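Local structure of purine-binding protein BAB2_0673 (Brucella melitensis biovar Abortus, 3S99) at residues Arg77-Ile82 with Ile90-Phe95; Asp99-Val104 with Phe113-Gly118. The protein binds adenine and probably other purines such as guanine, and may deliver them to an ABC-type uptake system. One frame throughout, in Å; residues are numbered along the deposited sequence.

Interaction 1: Arg77-Ile82 with Ile90-Phe95. With ADE (adenine), chain T.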
loop_
_atom_site.group_PDB
_atom_site.type_symbol
_atom_site.label_atom_id
_atom_site.label_comp_id
_atom_site.label_asym_id
_atom_site.label_seq_id
_atom_site.Cartn_x
_atom_site.Cartn_y
_atom_site.Cartn_z
ATOM N N ARG A 77 -21.526 -6.259 -9.421
ATOM C CA ARG A 77 -21.964 -7.499 -10.079
ATOM C C ARG A 77 -21.016 -8.626 -9.729
ATOM O O ARG A 77 -21.446 -9.727 -9.463
ATOM C CB ARG A 77 -22.010 -7.336 -11.591
ATOM C CG ARG A 77 -22.596 -8.541 -12.391
ATOM C CD ARG A 77 -22.470 -8.377 -13.908
ATOM N NE ARG A 77 -21.116 -7.994 -14.273
ATOM C CZ ARG A 77 -20.737 -6.829 -14.804
ATOM N NH1 ARG A 77 -21.617 -5.875 -15.134
ATOM N NH2 ARG A 77 -19.441 -6.632 -15.042
ATOM N N SER A 78 -19.712 -8.333 -9.686
ATOM C CA SER A 78 -18.720 -9.377 -9.449
ATOM C C SER A 78 -18.757 -9.896 -7.992
ATOM O O SER A 78 -18.643 -11.105 -7.756
ATOM C CB SER A 78 -17.326 -8.893 -9.837
ATOM O OG SER A 78 -17.237 -8.579 -11.217
ATOM N N ILE A 79 -18.865 -8.979 -7.023
ATOM C CA ILE A 79 -19.072 -9.347 -5.634
ATOM C C ILE A 79 -20.383 -10.138 -5.443
ATOM O O ILE A 79 -20.407 -11.173 -4.760
ATOM C CB ILE A 79 -19.045 -8.102 -4.690
ATOM C CG1 ILE A 79 -17.676 -7.399 -4.742
ATOM C CG2 ILE A 79 -19.297 -8.508 -3.270
ATOM C CD1 ILE A 79 -17.750 -5.906 -4.495
ATOM N N LYS A 80 -21.473 -9.670 -6.049
ATOM C CA LYS A 80 -22.761 -10.396 -5.969
ATOM C C LYS A 80 -22.661 -11.802 -6.546
ATOM O O LYS A 80 -23.182 -12.776 -5.959
ATOM C CB LYS A 80 -23.912 -9.633 -6.656
ATOM N N ARG A 81 -22.017 -11.911 -7.720
ATOM C CA ARG A 81 -21.831 -13.196 -8.355
ATOM C C ARG A 81 -21.064 -14.188 -7.464
ATOM O O ARG A 81 -21.428 -15.332 -7.390
ATOM C CB ARG A 81 -21.100 -13.029 -9.690
ATOM C CG ARG A 81 -21.206 -14.247 -10.558
ATOM C CD ARG A 81 -20.624 -13.998 -11.917
ATOM N NE ARG A 81 -21.509 -13.223 -12.781
ATOM C CZ ARG A 81 -21.167 -12.828 -13.996
ATOM N NH1 ARG A 81 -19.944 -13.108 -14.461
ATOM N NH2 ARG A 81 -22.021 -12.135 -14.739
ATOM N N ILE A 82 -20.007 -13.726 -6.793
ATOM C CA ILE A 82 -19.193 -14.578 -5.925
ATOM C C ILE A 82 -19.993 -15.051 -4.717
ATOM O O ILE A 82 -19.868 -16.206 -4.299
ATOM C CB ILE A 82 -17.885 -13.820 -5.445
ATOM C CG1 ILE A 82 -16.942 -13.654 -6.616
ATOM C CG2 ILE A 82 -17.157 -14.604 -4.353
ATOM C CD1 ILE A 82 -16.473 -15.004 -7.154
ATOM N N ILE A 90 -15.775 -13.184 1.789
ATOM C CA ILE A 90 -15.345 -12.530 0.546
ATOM C C ILE A 90 -14.443 -11.333 0.856
ATOM O O ILE A 90 -14.861 -10.413 1.596
ATOM C CB ILE A 90 -16.546 -12.026 -0.238
ATOM C CG1 ILE A 90 -17.468 -13.187 -0.634
ATOM C CG2 ILE A 90 -16.095 -11.205 -1.523
ATOM C CD1 ILE A 90 -18.684 -12.716 -1.444
ATOM N N PHE A 91 -13.229 -11.349 0.298
ATOM C CA PHE A 91 -12.253 -10.271 0.464
ATOM C C PHE A 91 -12.280 -9.391 -0.779
ATOM O O PHE A 91 -12.088 -9.881 -1.904
ATOM C CB PHE A 91 -10.846 -10.834 0.650
ATOM C CG PHE A 91 -10.649 -11.582 1.941
ATOM C CD1 PHE A 91 -10.190 -10.910 3.083
ATOM C CD2 PHE A 91 -10.888 -12.929 2.024
ATOM C CE1 PHE A 91 -10.022 -11.580 4.272
ATOM C CE2 PHE A 91 -10.685 -13.612 3.219
ATOM C CZ PHE A 91 -10.249 -12.926 4.342
ATOM N N THR A 92 -12.543 -8.104 -0.584
ATOM C CA THR A 92 -12.570 -7.112 -1.656
ATOM C C THR A 92 -11.311 -6.267 -1.515
ATOM O O THR A 92 -11.126 -5.577 -0.521
ATOM C CB THR A 92 -13.897 -6.333 -1.696
ATOM O OG1 THR A 92 -14.156 -5.706 -0.445
ATOM C CG2 THR A 92 -15.060 -7.301 -2.047
ATOM N N THR A 93 -10.378 -6.442 -2.457
ATOM C CA THR A 93 -8.964 -6.085 -2.187
ATOM C C THR A 93 -8.480 -4.750 -2.743
ATOM O O THR A 93 -7.286 -4.550 -2.976
ATOM C CB THR A 93 -8.002 -7.226 -2.611
ATOM O OG1 THR A 93 -8.044 -7.394 -4.036
ATOM C CG2 THR A 93 -8.377 -8.573 -1.927
ATOM N N SER A 94 -9.373 -3.794 -2.868
ATOM C CA SER A 94 -9.017 -2.468 -3.340
ATOM C C SER A 94 -9.944 -1.429 -2.743
ATOM O O SER A 94 -11.112 -1.689 -2.533
ATOM C CB SER A 94 -9.090 -2.410 -4.869
ATOM O OG SER A 94 -8.671 -1.146 -5.358
ATOM N N PHE A 95 -9.411 -0.237 -2.517
ATOM C CA PHE A 95 -10.129 0.863 -1.901
ATOM C C PHE A 95 -11.461 1.193 -2.562
ATOM O O PHE A 95 -12.445 1.410 -1.879
ATOM C CB PHE A 95 -9.257 2.126 -1.890
ATOM C CG PHE A 95 -9.911 3.296 -1.215
ATOM C CD1 PHE A 95 -10.257 3.233 0.131
ATOM C CD2 PHE A 95 -10.160 4.468 -1.911
ATOM C CE1 PHE A 95 -10.871 4.310 0.772
ATOM C CE2 PHE A 95 -10.771 5.568 -1.276
ATOM C CZ PHE A 95 -11.105 5.482 0.084
HETATM N N9 ADE T . -6.593 0.078 -2.687
HETATM C C8 ADE T . -5.885 0.685 -1.673
HETATM N N7 ADE T . -4.594 0.775 -1.880
HETATM C C5 ADE T . -4.504 0.172 -3.140
HETATM C C6 ADE T . -3.396 -0.037 -3.915
HETATM N N6 ADE T . -2.219 0.355 -3.407
HETATM N N1 ADE T . -3.565 -0.659 -5.127
HETATM C C2 ADE T . -4.805 -1.015 -5.508
HETATM N N3 ADE T . -5.950 -0.861 -4.845
HETATM C C4 ADE T . -5.700 -0.254 -3.661
#
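Ile82 and Ile90 form one apolar pair across this contact, and Ile79 and Thr92 form the second. Ile82 CG2 lies 3.8 Å from Ile90 CD1, and the two side chains meet at a slant. Ile90 CD1 is anti to its CA (chi2 -179°), which carries it to the helix. The same CD1 also lies 4.0 Å from the backbone oxygen Ile79 O. One helical turn before Ile82, Ile79 crosses Thr92 at about a right angle, with Ile79 CG1 3.8 Å from Thr92 CG2. All four residues are buried. Ile79 also packs on Ile32, Phe113 and Val104, so it joins its own helix to helix 98-105 and to the sheet.

No hydrogen bond joins the two segments. The polar branch of Thr92 is used in another direction. With chi1 at 56°, its methyl CG2 meets the helix, while OG1 is hydrogen-bonded to Thr101 OG1.

Polar contacts with adenine begin where the strand ends. Ser94 OG is 2.8 Å from adenine N3 in a hydrogen bond. The backbone atom Phe95 N comes within 2.8 Å of adenine N9. Phe95 CB is 3.5 Å from adenine N9, off the plane of the purine.

The helix and strand run nearly antiparallel (166°), with their axes 10.1 Å apart. This is a helix packed on the parallel sheet of an alpha/beta lobe. The C-terminal end of the strand opens into the adenine pocket, as expected for a type 1 periplasmic-binding-protein fold.

Interaction 2: Asp99-Val104 with Phe113-Gly118. With ADE (adenine), chain T.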
loop_
_atom_site.group_PDB
_atom_site.type_symbol
_atom_site.label_atom_id
_atom_site.label_comp_id
_atom_site.label_asym_id
_atom_site.label_seq_id
_atom_site.Cartn_x
_atom_site.Cartn_y
_atom_site.Cartn_z
ATOM N N ASP A 99 -17.716 1.149 -1.244
ATOM C CA ASP A 99 -19.160 1.324 -1.364
ATOM C C ASP A 99 -19.869 0.130 -2.003
ATOM O O ASP A 99 -20.927 -0.279 -1.534
ATOM C CB ASP A 99 -19.467 2.649 -2.105
ATOM C CG ASP A 99 -19.071 3.863 -1.293
ATOM O OD1 ASP A 99 -18.704 3.691 -0.108
ATOM O OD2 ASP A 99 -19.136 4.991 -1.829
ATOM N N PRO A 100 -19.285 -0.451 -3.062
ATOM C CA PRO A 100 -19.848 -1.692 -3.591
ATOM C C PRO A 100 -19.970 -2.803 -2.546
ATOM O O PRO A 100 -20.965 -3.509 -2.544
ATOM C CB PRO A 100 -18.843 -2.084 -4.657
ATOM C CG PRO A 100 -18.413 -0.791 -5.225
ATOM C CD PRO A 100 -18.307 0.128 -4.006
ATOM N N THR A 101 -18.992 -2.911 -1.631
ATOM C CA THR A 101 -19.026 -3.980 -0.627
ATOM C C THR A 101 -20.103 -3.690 0.424
ATOM O O THR A 101 -20.816 -4.597 0.856
ATOM C CB THR A 101 -17.652 -4.138 0.058
ATOM O OG1 THR A 101 -16.627 -4.366 -0.938
ATOM C CG2 THR A 101 -17.681 -5.280 1.077
ATOM N N VAL A 102 -20.219 -2.429 0.833
ATOM C CA VAL A 102 -21.269 -2.021 1.776
ATOM C C VAL A 102 -22.651 -2.311 1.167
ATOM O O VAL A 102 -23.530 -2.851 1.828
ATOM C CB VAL A 102 -21.150 -0.528 2.169
ATOM C CG1 VAL A 102 -22.384 -0.062 2.951
ATOM C CG2 VAL A 102 -19.856 -0.256 2.969
ATOM N N LYS A 103 -22.821 -1.979 -0.097
ATOM C CA LYS A 103 -24.088 -2.206 -0.762
ATOM C C LYS A 103 -24.419 -3.677 -0.866
ATOM O O LYS A 103 -25.548 -4.081 -0.517
ATOM C CB LYS A 103 -24.122 -1.596 -2.153
ATOM C CG LYS A 103 -25.487 -1.771 -2.870
ATOM C CD LYS A 103 -25.399 -1.385 -4.344
ATOM C CE LYS A 103 -26.671 -1.769 -5.139
ATOM N NZ LYS A 103 -26.881 -0.807 -6.276
ATOM N N VAL A 104 -23.469 -4.469 -1.364
ATOM C CA VAL A 104 -23.742 -5.872 -1.607
ATOM C C VAL A 104 -23.949 -6.620 -0.297
ATOM O O VAL A 104 -24.809 -7.474 -0.200
ATOM C CB VAL A 104 -22.651 -6.555 -2.466
ATOM C CG1 VAL A 104 -22.903 -8.045 -2.526
ATOM C CG2 VAL A 104 -22.617 -5.917 -3.891
ATOM N N PHE A 113 -17.922 -10.168 4.767
ATOM C CA PHE A 113 -17.190 -9.370 3.789
ATOM C C PHE A 113 -15.997 -8.712 4.475
ATOM O O PHE A 113 -16.111 -8.298 5.597
ATOM C CB PHE A 113 -18.100 -8.309 3.202
ATOM C CG PHE A 113 -19.194 -8.877 2.347
ATOM C CD1 PHE A 113 -19.006 -9.081 0.972
ATOM C CD2 PHE A 113 -20.389 -9.262 2.913
ATOM C CE1 PHE A 113 -20.027 -9.607 0.192
ATOM C CE2 PHE A 113 -21.399 -9.781 2.131
ATOM C CZ PHE A 113 -21.204 -9.973 0.772
ATOM N N GLU A 114 -14.862 -8.643 3.796
ATOM C CA GLU A 114 -13.623 -8.054 4.354
ATOM C C GLU A 114 -13.113 -7.108 3.275
ATOM O O GLU A 114 -12.763 -7.559 2.173
ATOM C CB GLU A 114 -12.586 -9.127 4.602
ATOM C CG GLU A 114 -12.867 -10.092 5.745
ATOM C CD GLU A 114 -12.435 -9.546 7.107
ATOM O OE1 GLU A 114 -11.618 -8.598 7.157
ATOM O OE2 GLU A 114 -12.911 -10.082 8.128
ATOM N N HIS A 115 -13.166 -5.807 3.534
ATOM C CA HIS A 115 -12.765 -4.824 2.567
ATOM C C HIS A 115 -11.369 -4.234 2.915
ATOM O O HIS A 115 -11.120 -3.772 4.041
ATOM C CB HIS A 115 -13.762 -3.676 2.478
ATOM C CG HIS A 115 -13.289 -2.602 1.558
ATOM N ND1 HIS A 115 -13.002 -1.316 1.983
ATOM C CD2 HIS A 115 -12.930 -2.663 0.253
ATOM C CE1 HIS A 115 -12.545 -0.616 0.953
ATOM N NE2 HIS A 115 -12.487 -1.410 -0.105
ATOM N N ALA A 116 -10.498 -4.215 1.923
ATOM C CA ALA A 116 -9.121 -3.753 2.086
ATOM C C ALA A 116 -9.010 -2.237 2.019
ATOM O O ALA A 116 -9.384 -1.629 1.035
ATOM C CB ALA A 116 -8.238 -4.401 0.994
ATOM N N THR A 117 -8.505 -1.639 3.097
ATOM C CA THR A 117 -8.104 -0.226 3.177
ATOM C C THR A 117 -9.248 0.754 3.326
ATOM O O THR A 117 -9.001 1.945 3.405
ATOM C CB THR A 117 -7.168 0.259 2.016
ATOM O OG1 THR A 117 -7.931 0.546 0.834
ATOM C CG2 THR A 117 -6.112 -0.790 1.684
ATOM N N GLY A 118 -10.499 0.293 3.343
ATOM C CA GLY A 118 -11.595 1.208 3.553
ATOM C C GLY A 118 -11.779 1.517 5.048
ATOM O O GLY A 118 -11.125 0.909 5.871
HETATM N N9 ADE T . -6.593 0.078 -2.687
HETATM C C8 ADE T . -5.885 0.685 -1.673
HETATM N N7 ADE T . -4.594 0.775 -1.880
HETATM C C5 ADE T . -4.504 0.172 -3.140
HETATM C C6 ADE T . -3.396 -0.037 -3.915
HETATM N N6 ADE T . -2.219 0.355 -3.407
HETATM N N1 ADE T . -3.565 -0.659 -5.127
HETATM C C2 ADE T . -4.805 -1.015 -5.508
HETATM N N3 ADE T . -5.950 -0.861 -4.845
HETATM C C4 ADE T . -5.700 -0.254 -3.661
#
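The Phe113 ring meets Thr101 and Val104 of the helix, both at an oblique angle. Thr101 CG2 sits near the root of the side chain, 3.7 Å from Phe113 CB. With OG1 beside the backbone N (chi1 -56°), the methyl faces Phe113 CB and the near side of the ring. Val104 CG1 is 4.2 Å from Phe113 CZ, so the helix touches the phenylalanine at both its base and its far end. Ile90 also packs on Phe113. The His115 ring is more loosely met, also obliquely, with its CD2 4.2 Å from Thr101 OG1. That hydroxyl is hydrogen-bonded to Tyr97 O. His115 NE2 is hydrogen-bonded to Ser94 O.

Helix 98-105 and strand 112-116 are the second and third elements of a beta-alpha-beta unit that starts with strand 89-92. They run nearly antiparallel, at 168°, with axes 9.3 Å apart. Glu114 points away from the helix, and its carboxylate is held by Arg262, Tyr258 and Trp271.

Past the strand, Thr117 lines the adenine pocket. Its OG1 is hydrogen-bonded to Ala116 O at 2.6 Å, tilted 28° from the carbonyl plane. The same OG1 lies 3.2 Å from adenine C8, and Thr117 CG2 is 3.7 Å from adenine C8.

How the interactions relate
Along the chain, helix 73-84 turns back through a short loop to strand 89-92, and interaction 1 closes that turn. Helix 98-105 follows and returns to strand 112-116, where interaction 2 closes the next. The two are in series and neither nest nor cross. Their strands are neighbours in the parallel sheet, with a backbone hydrogen bond from Thr92 N to Glu114 O of 2.8 Å. His115 NE2 also bonds Ser94 O (2.8 Å), tying strand 112-116 to the pocket loop after strand 89-92. The loops after both strands reach adenine, so they form part of one wall of the site.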